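P35 antigen (Borrelia burgdorferi, PDB 4ALY) is an outer surface lipoprotein of the Lyme disease spirochaete that is critical for infection after a tick bite. Local coordinates at residues I76-S90 against M181-L195. Residues are numbered along the deposited sequence; the frame is centred on the assembly and turned at random.
Sequences IQKILDRSENIIQIS and MEEISAKILNVKDKL
Leu189 enters a hole formed by Leu80, Ser83, Glu84 and Ile87, while Ile87 answers among Glu182, Ser185, Ala186 and Leu189: reciprocal knobs-into-holes packing between two helices of an all-helical chain, crossing at -124°. The two side chains run alongside one another, pointing opposite ways, with Ile87 CG1 3.8 Å from Leu189 CD1. Leu189 CD2 packs beside Leu80 CD2 and meets Glu84, where a turn about CB-CG (chi2 65°) carries OE1 to 3.4 Å from Leu189 CD2, the side chains crossing roughly perpendicular.

Ile86 lies across Met181 at about a right angle, its CD1 3.8 Å from Met181 CE, while its CG2 rests on Glu182 CG at 3.7 Å. Beta-branching lets one residue cover both neighbours.

Beside these side chains the backbones come nearest, Ser83 CA lying 4.5 Å from Ser185 CA, and small residues make that possible. Each hydroxyl turns back to its own helix, Ser83 OG donating to Ile79 O (3.0 Å) and Ser185 OG to Met181 O (2.8 Å). Phe210 of helix 200-233 also touches Ser83.

At the far end Leu195 CD2 fits between Ile79 CG2 (4.0 Å) and Leu80 CD2, with CB against Ile76 CG2; a branched apolar side chain suits this buried spot.

Near Ser90, a water donates to Ile86 O and Glu182 OE2; Glu182 also forms a salt bridge with Arg133. Helix 70-95 thus joins helix 163-189 and the residues following it chiefly through shape-matched apolar packing, with a water-mediated polar link at one edge.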
ATOM      1  N   ILE A  76      19.024 -14.869   7.202  1.00 38.67           N
ATOM      2  CA  ILE A  76      19.283 -13.555   7.813  1.00 39.42           C
ATOM      3  C   ILE A  76      19.548 -12.590   6.664  1.00 40.72           C
ATOM      4  O   ILE A  76      18.820 -11.633   6.470  1.00 39.17           O
ATOM      5  CB  ILE A  76      20.541 -13.517   8.735  1.00 37.48           C
ATOM      6  CG1 ILE A  76      20.728 -14.799   9.590  1.00 40.94           C
ATOM      7  CG2 ILE A  76      20.570 -12.258   9.584  1.00 39.79           C
ATOM      8  CD1 ILE A  76      19.967 -14.906  10.889  1.00 32.65           C
ATOM      9  N   GLN A  77      20.619 -12.859   5.924  1.00 45.74           N
ATOM     10  CA  GLN A  77      21.011 -12.093   4.749  1.00 48.13           C
ATOM     11  C   GLN A  77      19.836 -11.730   3.828  1.00 43.86           C
ATOM     12  O   GLN A  77      19.709 -10.590   3.496  1.00 39.24           O
ATOM     13  CB  GLN A  77      22.110 -12.822   3.954  1.00 51.57           C
ATOM     14  CG  GLN A  77      23.523 -12.329   4.215  1.00 53.76           C
ATOM     15  CD  GLN A  77      23.828 -10.995   3.536  1.00 62.26           C
ATOM     16  OE1 GLN A  77      24.146 -10.016   4.206  1.00 64.00           O
ATOM     17  NE2 GLN A  77      23.727 -10.952   2.199  1.00 64.59           N
ATOM     18  N   LYS A  78      18.994 -12.690   3.437  1.00 42.95           N
ATOM     19  CA  LYS A  78      17.882 -12.427   2.512  1.00 39.67           C
ATOM     20  C   LYS A  78      16.821 -11.551   3.146  1.00 41.59           C
ATOM     21  O   LYS A  78      16.311 -10.650   2.505  1.00 47.92           O
ATOM     22  CB  LYS A  78      17.211 -13.707   2.075  1.00 41.82           C
ATOM     23  CG  LYS A  78      17.697 -14.323   0.787  1.00 45.58           C
ATOM     24  CD  LYS A  78      17.000 -15.673   0.665  1.00 53.79           C
ATOM     25  CE  LYS A  78      17.609 -16.543  -0.427  1.00 55.33           C
ATOM     26  NZ  LYS A  78      17.299 -15.962  -1.769  1.00 59.82           N
ATOM     27  N   ILE A  79      16.491 -11.817   4.402  1.00 37.23           N
ATOM     28  CA  ILE A  79      15.639 -10.944   5.203  1.00 36.19           C
ATOM     29  C   ILE A  79      16.178  -9.509   5.376  1.00 40.43           C
ATOM     30  O   ILE A  79      15.418  -8.524   5.301  1.00 35.24           O
ATOM     31  CB  ILE A  79      15.423 -11.567   6.577  1.00 34.01           C
ATOM     32  CG1 ILE A  79      14.480 -12.775   6.458  1.00 30.58           C
ATOM     33  CG2 ILE A  79      14.954 -10.524   7.614  1.00 33.08           C
ATOM     34  CD1 ILE A  79      14.657 -13.734   7.627  1.00 31.46           C
ATOM     35  N   LEU A  80      17.485  -9.394   5.623  1.00 44.28           N
ATOM     36  CA  LEU A  80      18.114  -8.086   5.774  1.00 42.45           C
ATOM     37  C   LEU A  80      18.196  -7.334   4.455  1.00 40.83           C
ATOM     38  O   LEU A  80      18.081  -6.109   4.480  1.00 34.54           O
ATOM     39  CB  LEU A  80      19.510  -8.183   6.393  1.00 44.78           C
ATOM     40  CG  LEU A  80      19.578  -8.457   7.895  1.00 47.85           C
ATOM     41  CD1 LEU A  80      21.003  -8.245   8.404  1.00 45.39           C
ATOM     42  CD2 LEU A  80      18.548  -7.626   8.649  1.00 45.53           C
ATOM     43  N   ASP A  81      18.414  -8.049   3.341  1.00 32.01           N
ATOM     44  CA  ASP A  81      18.360  -7.423   2.041  1.00 35.23           C
ATOM     45  C   ASP A  81      16.917  -6.901   1.745  1.00 39.16           C
ATOM     46  O   ASP A  81      16.760  -5.707   1.500  1.00 36.41           O
ATOM     47  CB  ASP A  81      18.859  -8.346   0.909  1.00 36.49           C
ATOM     48  CG  ASP A  81      20.326  -8.768   1.072  1.00 42.00           C
ATOM     49  OD1 ASP A  81      21.068  -8.194   1.940  1.00 42.81           O
ATOM     50  OD2 ASP A  81      20.721  -9.723   0.349  1.00 38.56           O
ATOM     51  N   ARG A  82      15.899  -7.787   1.790  1.00 35.98           N
ATOM     52  CA  ARG A  82      14.505  -7.414   1.668  1.00 33.47           C
ATOM     53  C   ARG A  82      14.093  -6.192   2.541  1.00 34.03           C
ATOM     54  O   ARG A  82      13.526  -5.236   1.997  1.00 31.99           O
ATOM     55  CB  ARG A  82      13.568  -8.623   1.812  1.00 33.61           C
ATOM     56  CG  ARG A  82      13.419  -9.415   0.506  1.00 39.24           C
ATOM     57  CD  ARG A  82      12.628 -10.738   0.615  1.00 45.43           C
ATOM     58  NE  ARG A  82      11.227 -10.593   0.164  1.00 60.30           N
ATOM     59  CZ  ARG A  82      10.665 -11.261  -0.850  1.00 59.70           C
ATOM     60  NH1 ARG A  82      11.380 -12.159  -1.517  1.00 58.84           N
ATOM     61  NH2 ARG A  82       9.389 -11.045  -1.182  1.00 50.26           N
ATOM     62  N   SER A  83      14.456  -6.178   3.827  1.00 32.14           N
ATOM     63  CA  SER A  83      14.223  -5.004   4.738  1.00 34.95           C
ATOM     64  C   SER A  83      15.016  -3.733   4.376  1.00 39.23           C
ATOM     65  O   SER A  83      14.535  -2.597   4.532  1.00 40.21           O
ATOM     66  CB  SER A  83      14.562  -5.326   6.209  1.00 32.47           C
ATOM     67  OG  SER A  83      13.782  -6.380   6.713  1.00 33.45           O
ATOM     68  N   GLU A  84      16.246  -3.927   3.922  1.00 40.14           N
ATOM     69  CA  GLU A  84      17.083  -2.815   3.521  1.00 35.94           C
ATOM     70  C   GLU A  84      16.465  -2.233   2.276  1.00 32.41           C
ATOM     71  O   GLU A  84      16.219  -1.049   2.262  1.00 29.15           O
ATOM     72  CB  GLU A  84      18.530  -3.250   3.245  1.00 39.77           C
ATOM     73  CG  GLU A  84      19.526  -2.132   3.399  1.00 45.14           C
ATOM     74  CD  GLU A  84      19.609  -1.624   4.830  1.00 51.53           C
ATOM     75  OE1 GLU A  84      19.880  -2.457   5.729  1.00 51.60           O
ATOM     76  OE2 GLU A  84      19.421  -0.396   5.047  1.00 49.50           O
ATOM     77  N   ASN A  85      16.199  -3.065   1.262  1.00 29.88           N
ATOM     78  CA  ASN A  85      15.610  -2.614  -0.005  1.00 31.03           C
ATOM     79  C   ASN A  85      14.299  -1.762   0.143  1.00 34.22           C
ATOM     80  O   ASN A  85      14.150  -0.709  -0.517  1.00 31.83           O
ATOM     81  CB  ASN A  85      15.458  -3.771  -0.970  1.00 31.75           C
ATOM     82  CG  ASN A  85      15.025  -3.341  -2.356  1.00 38.71           C
ATOM     83  OD1 ASN A  85      15.639  -2.462  -2.986  1.00 45.40           O
ATOM     84  ND2 ASN A  85      13.969  -3.978  -2.867  1.00 41.63           N
ATOM     85  N   ILE A  86      13.438  -2.128   1.100  1.00 28.97           N
ATOM     86  CA  ILE A  86      12.212  -1.414   1.307  1.00 25.48           C
ATOM     87  C   ILE A  86      12.433  -0.051   1.917  1.00 27.31           C
ATOM     88  O   ILE A  86      11.800   0.934   1.488  1.00 30.72           O
ATOM     89  CB  ILE A  86      11.203  -2.278   2.074  1.00 25.36           C
ATOM     90  CG1 ILE A  86      10.660  -3.326   1.097  1.00 22.94           C
ATOM     91  CG2 ILE A  86      10.074  -1.459   2.694  1.00 21.85           C
ATOM     92  CD1 ILE A  86       9.951  -4.459   1.805  1.00 27.63           C
ATOM     93  N   ILE A  87      13.323   0.034   2.893  1.00 26.08           N
ATOM     94  CA  ILE A  87      13.704   1.328   3.448  1.00 25.19           C
ATOM     95  C   ILE A  87      14.452   2.212   2.413  1.00 26.33           C
ATOM     96  O   ILE A  87      14.196   3.414   2.353  1.00 27.90           O
ATOM     97  CB  ILE A  87      14.398   1.186   4.827  1.00 24.34           C
ATOM     98  CG1 ILE A  87      13.479   0.442   5.787  1.00 23.94           C
ATOM     99  CG2 ILE A  87      14.817   2.547   5.447  1.00 24.73           C
ATOM    100  CD1 ILE A  87      12.320   1.267   6.363  1.00 24.74           C
ATOM    101  N   GLN A  88      15.289   1.641   1.556  1.00 27.69           N
ATOM    102  CA  GLN A  88      16.090   2.493   0.662  1.00 31.92           C
ATOM    103  C   GLN A  88      15.115   3.145  -0.290  1.00 27.42           C
ATOM    104  O   GLN A  88      15.007   4.336  -0.317  1.00 33.24           O
ATOM    105  CB  GLN A  88      17.232   1.790  -0.125  1.00 33.74           C
ATOM    106  CG  GLN A  88      17.977   0.630   0.546  1.00 49.35           C
ATOM    107  CD  GLN A  88      19.252   0.996   1.378  1.00 59.70           C
ATOM    108  OE1 GLN A  88      19.183   1.767   2.365  1.00 61.46           O
ATOM    109  NE2 GLN A  88      20.406   0.381   1.014  1.00 46.33           N
ATOM    110  N   ILE A  89      14.404   2.336  -1.045  1.00 27.94           N
ATOM    111  CA  ILE A  89      13.257   2.727  -1.873  1.00 25.21           C
ATOM    112  C   ILE A  89      12.388   3.815  -1.214  1.00 23.61           C
ATOM    113  O   ILE A  89      12.153   4.861  -1.798  1.00 21.13           O
ATOM    114  CB  ILE A  89      12.425   1.494  -2.263  1.00 23.71           C
ATOM    115  CG1 ILE A  89      13.234   0.574  -3.192  1.00 27.12           C
ATOM    116  CG2 ILE A  89      11.149   1.913  -2.962  1.00 23.85           C
ATOM    117  CD1 ILE A  89      12.559  -0.794  -3.542  1.00 26.47           C
ATOM    118  N   SER A  90      11.968   3.617   0.023  1.00 24.52           N
ATOM    119  CA  SER A  90      11.134   4.652   0.646  1.00 24.24           C
ATOM    120  C   SER A  90      11.797   6.015   0.808  1.00 24.13           C
ATOM    121  O   SER A  90      11.085   7.031   0.747  1.00 23.36           O
ATOM    122  CB  SER A  90      10.528   4.201   1.960  1.00 25.06           C
ATOM    123  OG  SER A  90      11.365   4.588   3.007  1.00 26.85           O
ATOM    124  N   MET A 181       4.631  -2.980   4.832  1.00 25.87           N
ATOM    125  CA  MET A 181       5.992  -3.371   4.435  1.00 26.53           C
ATOM    126  C   MET A 181       7.083  -2.549   5.133  1.00 28.58           C
ATOM    127  O   MET A 181       8.175  -3.064   5.441  1.00 25.57           O
ATOM    128  CB  MET A 181       6.181  -3.300   2.921  1.00 25.53           C
ATOM    129  CG  MET A 181       5.287  -4.250   2.132  1.00 26.97           C
ATOM    130  SD  MET A 181       5.208  -3.823   0.379  1.00 28.77           S
ATOM    131  CE  MET A 181       6.714  -4.568  -0.219  1.00 26.37           C
ATOM    132  N   GLU A 182       6.784  -1.280   5.413  1.00 27.37           N
ATOM    133  CA  GLU A 182       7.815  -0.387   5.912  1.00 27.13           C
ATOM    134  C   GLU A 182       7.891  -0.403   7.444  1.00 27.71           C
ATOM    135  O   GLU A 182       8.950  -0.142   8.013  1.00 29.07           O
ATOM    136  CB  GLU A 182       7.633   1.046   5.366  1.00 25.33           C
ATOM    137  CG  GLU A 182       7.555   1.039   3.858  1.00 25.15           C
ATOM    138  CD  GLU A 182       7.574   2.405   3.203  1.00 25.96           C
ATOM    139  OE1 GLU A 182       7.409   3.422   3.918  1.00 23.51           O
ATOM    140  OE2 GLU A 182       7.733   2.430   1.950  1.00 23.36           O
ATOM    141  N   GLU A 183       6.790  -0.688   8.120  1.00 26.72           N
ATOM    142  CA  GLU A 183       6.825  -0.770   9.571  1.00 28.45           C
ATOM    143  C   GLU A 183       7.624  -2.024   9.931  1.00 28.51           C
ATOM    144  O   GLU A 183       8.525  -2.001  10.817  1.00 30.03           O
ATOM    145  CB  GLU A 183       5.432  -0.976  10.119  1.00 32.08           C
ATOM    146  CG  GLU A 183       4.584   0.257  10.274  1.00 39.63           C
ATOM    147  CD  GLU A 183       3.258  -0.095  10.915  1.00 45.04           C
ATOM    148  OE1 GLU A 183       3.259  -0.722  12.004  1.00 59.47           O
ATOM    149  OE2 GLU A 183       2.221   0.209  10.338  1.00 39.41           O
ATOM    150  N   ILE A 184       7.285  -3.105   9.236  1.00 24.03           N
ATOM    151  CA  ILE A 184       7.934  -4.393   9.412  1.00 25.39           C
ATOM    152  C   ILE A 184       9.431  -4.310   9.050  1.00 25.53           C
ATOM    153  O   ILE A 184      10.212  -4.859   9.771  1.00 27.25           O
ATOM    154  CB  ILE A 184       7.178  -5.526   8.668  1.00 24.25           C
ATOM    155  CG1 ILE A 184       6.000  -6.004   9.505  1.00 22.30           C
ATOM    156  CG2 ILE A 184       8.092  -6.690   8.243  1.00 24.22           C
ATOM    157  CD1 ILE A 184       4.906  -6.590   8.652  1.00 21.39           C
ATOM    158  N   SER A 185       9.835  -3.609   7.987  1.00 24.76           N
ATOM    159  CA  SER A 185      11.255  -3.504   7.696  1.00 25.95           C
ATOM    160  C   SER A 185      11.999  -2.683   8.749  1.00 29.43           C
ATOM    161  O   SER A 185      13.146  -2.983   9.056  1.00 33.85           O
ATOM    162  CB  SER A 185      11.513  -2.950   6.304  1.00 23.77           C
ATOM    163  OG  SER A 185      10.901  -3.737   5.324  1.00 21.18           O
ATOM    164  N   ALA A 186      11.346  -1.653   9.293  1.00 28.85           N
ATOM    165  CA  ALA A 186      11.939  -0.809  10.329  1.00 28.46           C
ATOM    166  C   ALA A 186      12.039  -1.596  11.634  1.00 31.05           C
ATOM    167  O   ALA A 186      13.074  -1.529  12.305  1.00 31.26           O
ATOM    168  CB  ALA A 186      11.144   0.496  10.527  1.00 23.51           C
ATOM    169  N   LYS A 187      10.975  -2.332  11.984  1.00 30.33           N
ATOM    170  CA  LYS A 187      11.034  -3.268  13.108  1.00 32.87           C
ATOM    171  C   LYS A 187      12.249  -4.197  13.065  1.00 34.57           C
ATOM    172  O   LYS A 187      12.983  -4.287  14.034  1.00 37.05           O
ATOM    173  CB  LYS A 187       9.730  -4.065  13.247  1.00 31.63           C
ATOM    174  CG  LYS A 187       8.707  -3.284  14.050  1.00 32.15           C
ATOM    175  CD  LYS A 187       7.337  -3.926  14.077  1.00 32.73           C
ATOM    176  CE  LYS A 187       6.585  -3.179  15.181  1.00 37.63           C
ATOM    177  NZ  LYS A 187       5.102  -3.214  15.092  1.00 35.69           N
ATOM    178  N   ILE A 188      12.451  -4.869  11.934  1.00 33.19           N
ATOM    179  CA  ILE A 188      13.488  -5.884  11.777  1.00 31.55           C
ATOM    180  C   ILE A 188      14.875  -5.259  11.849  1.00 34.29           C
ATOM    181  O   ILE A 188      15.723  -5.745  12.603  1.00 40.76           O
ATOM    182  CB  ILE A 188      13.349  -6.656  10.426  1.00 28.89           C
ATOM    183  CG1 ILE A 188      12.117  -7.563  10.445  1.00 25.68           C
ATOM    184  CG2 ILE A 188      14.653  -7.389  10.043  1.00 27.22           C
ATOM    185  CD1 ILE A 188      11.940  -8.335   9.159  1.00 23.24           C
ATOM    186  N   LEU A 189      15.109  -4.209  11.052  1.00 33.77           N
ATOM    187  CA  LEU A 189      16.389  -3.476  11.040  1.00 33.94           C
ATOM    188  C   LEU A 189      16.723  -2.816  12.378  1.00 35.77           C
ATOM    189  O   LEU A 189      17.893  -2.645  12.723  1.00 43.29           O
ATOM    190  CB  LEU A 189      16.401  -2.428   9.945  1.00 31.05           C
ATOM    191  CG  LEU A 189      16.348  -2.812   8.473  1.00 29.45           C
ATOM    192  CD1 LEU A 189      16.154  -1.514   7.692  1.00 29.00           C
ATOM    193  CD2 LEU A 189      17.605  -3.537   7.982  1.00 27.99           C
ATOM    194  N   ASN A 190      15.709  -2.467  13.154  1.00 37.42           N
ATOM    195  CA  ASN A 190      15.968  -1.917  14.487  1.00 39.95           C
ATOM    196  C   ASN A 190      16.522  -2.956  15.480  1.00 42.08           C
ATOM    197  O   ASN A 190      16.826  -2.617  16.632  1.00 41.86           O
ATOM    198  CB  ASN A 190      14.742  -1.233  15.073  1.00 38.65           C
ATOM    199  CG  ASN A 190      15.118  -0.086  15.992  1.00 44.30           C
ATOM    200  OD1 ASN A 190      14.666  -0.014  17.140  1.00 38.93           O
ATOM    201  ND2 ASN A 190      15.966   0.823  15.491  1.00 43.32           N
ATOM    202  N   VAL A 191      16.637  -4.210  15.027  1.00 40.28           N
ATOM    203  CA  VAL A 191      17.222  -5.278  15.827  1.00 36.92           C
ATOM    204  C   VAL A 191      18.100  -6.125  14.957  1.00 37.63           C
ATOM    205  O   VAL A 191      18.245  -7.311  15.199  1.00 40.78           O
ATOM    206  CB  VAL A 191      16.190  -6.131  16.619  1.00 36.16           C
ATOM    207  CG1 VAL A 191      15.596  -5.314  17.767  1.00 36.73           C
ATOM    208  CG2 VAL A 191      15.094  -6.734  15.731  1.00 31.26           C
ATOM    209  N   LYS A 192      18.716  -5.502  13.954  1.00 40.92           N
ATOM    210  CA  LYS A 192      19.498  -6.255  12.954  1.00 43.60           C
ATOM    211  C   LYS A 192      20.662  -7.131  13.475  1.00 46.38           C
ATOM    212  O   LYS A 192      20.939  -8.178  12.872  1.00 49.12           O
ATOM    213  CB  LYS A 192      19.916  -5.391  11.760  1.00 41.45           C
ATOM    214  CG  LYS A 192      21.112  -4.463  11.952  1.00 42.31           C
ATOM    215  CD  LYS A 192      21.835  -4.280  10.603  1.00 44.06           C
ATOM    216  CE  LYS A 192      23.115  -3.477  10.698  1.00 44.93           C
ATOM    217  NZ  LYS A 192      22.782  -2.099  11.176  1.00 43.09           N
ATOM    218  N   ASP A 193      21.314  -6.744  14.578  1.00 45.08           N
ATOM    219  CA  ASP A 193      22.465  -7.528  15.074  1.00 50.87           C
ATOM    220  C   ASP A 193      22.033  -8.829  15.744  1.00 51.86           C
ATOM    221  O   ASP A 193      22.765  -9.813  15.690  1.00 52.97           O
ATOM    222  CB  ASP A 193      23.322  -6.741  16.071  1.00 53.03           C
ATOM    223  CG  ASP A 193      23.796  -5.416  15.534  1.00 55.08           C
ATOM    224  OD1 ASP A 193      24.106  -5.290  14.321  1.00 56.36           O
ATOM    225  OD2 ASP A 193      23.864  -4.491  16.357  1.00 53.62           O
ATOM    226  N   LYS A 194      20.850  -8.809  16.366  1.00 50.29           N
ATOM    227  CA  LYS A 194      20.343  -9.904  17.181  1.00 49.39           C
ATOM    228  C   LYS A 194      19.441 -10.967  16.501  1.00 49.73           C
ATOM    229  O   LYS A 194      18.864 -11.834  17.185  1.00 47.04           O
ATOM    230  CB  LYS A 194      19.689  -9.342  18.442  1.00 49.94           C
ATOM    231  CG  LYS A 194      20.710  -8.834  19.448  1.00 48.68           C
ATOM    232  CD  LYS A 194      20.160  -7.678  20.251  1.00 51.02           C
ATOM    233  CE  LYS A 194      20.077  -6.419  19.392  1.00 55.85           C
ATOM    234  NZ  LYS A 194      18.953  -5.548  19.857  1.00 57.07           N
ATOM    235  N   LEU A 195      19.350 -10.922  15.171  1.00 51.47           N
ATOM    236  CA  LEU A 195      18.572 -11.914  14.388  1.00 49.87           C
ATOM    237  C   LEU A 195      19.175 -13.327  14.405  1.00 51.68           C
ATOM    238  O   LEU A 195      18.432 -14.305  14.299  1.00 51.75           O
ATOM    239  CB  LEU A 195      18.379 -11.467  12.930  1.00 45.56           C
ATOM    240  CG  LEU A 195      17.003 -10.907  12.529  1.00 48.85           C
ATOM    241  CD1 LEU A 195      16.619  -9.702  13.365  1.00 48.69           C
ATOM    242  CD2 LEU A 195      16.970 -10.544  11.048  1.00 46.76           C
TER
HETATM  243  O   HOH W   1       9.303   1.227   0.090  1.00 17.82           O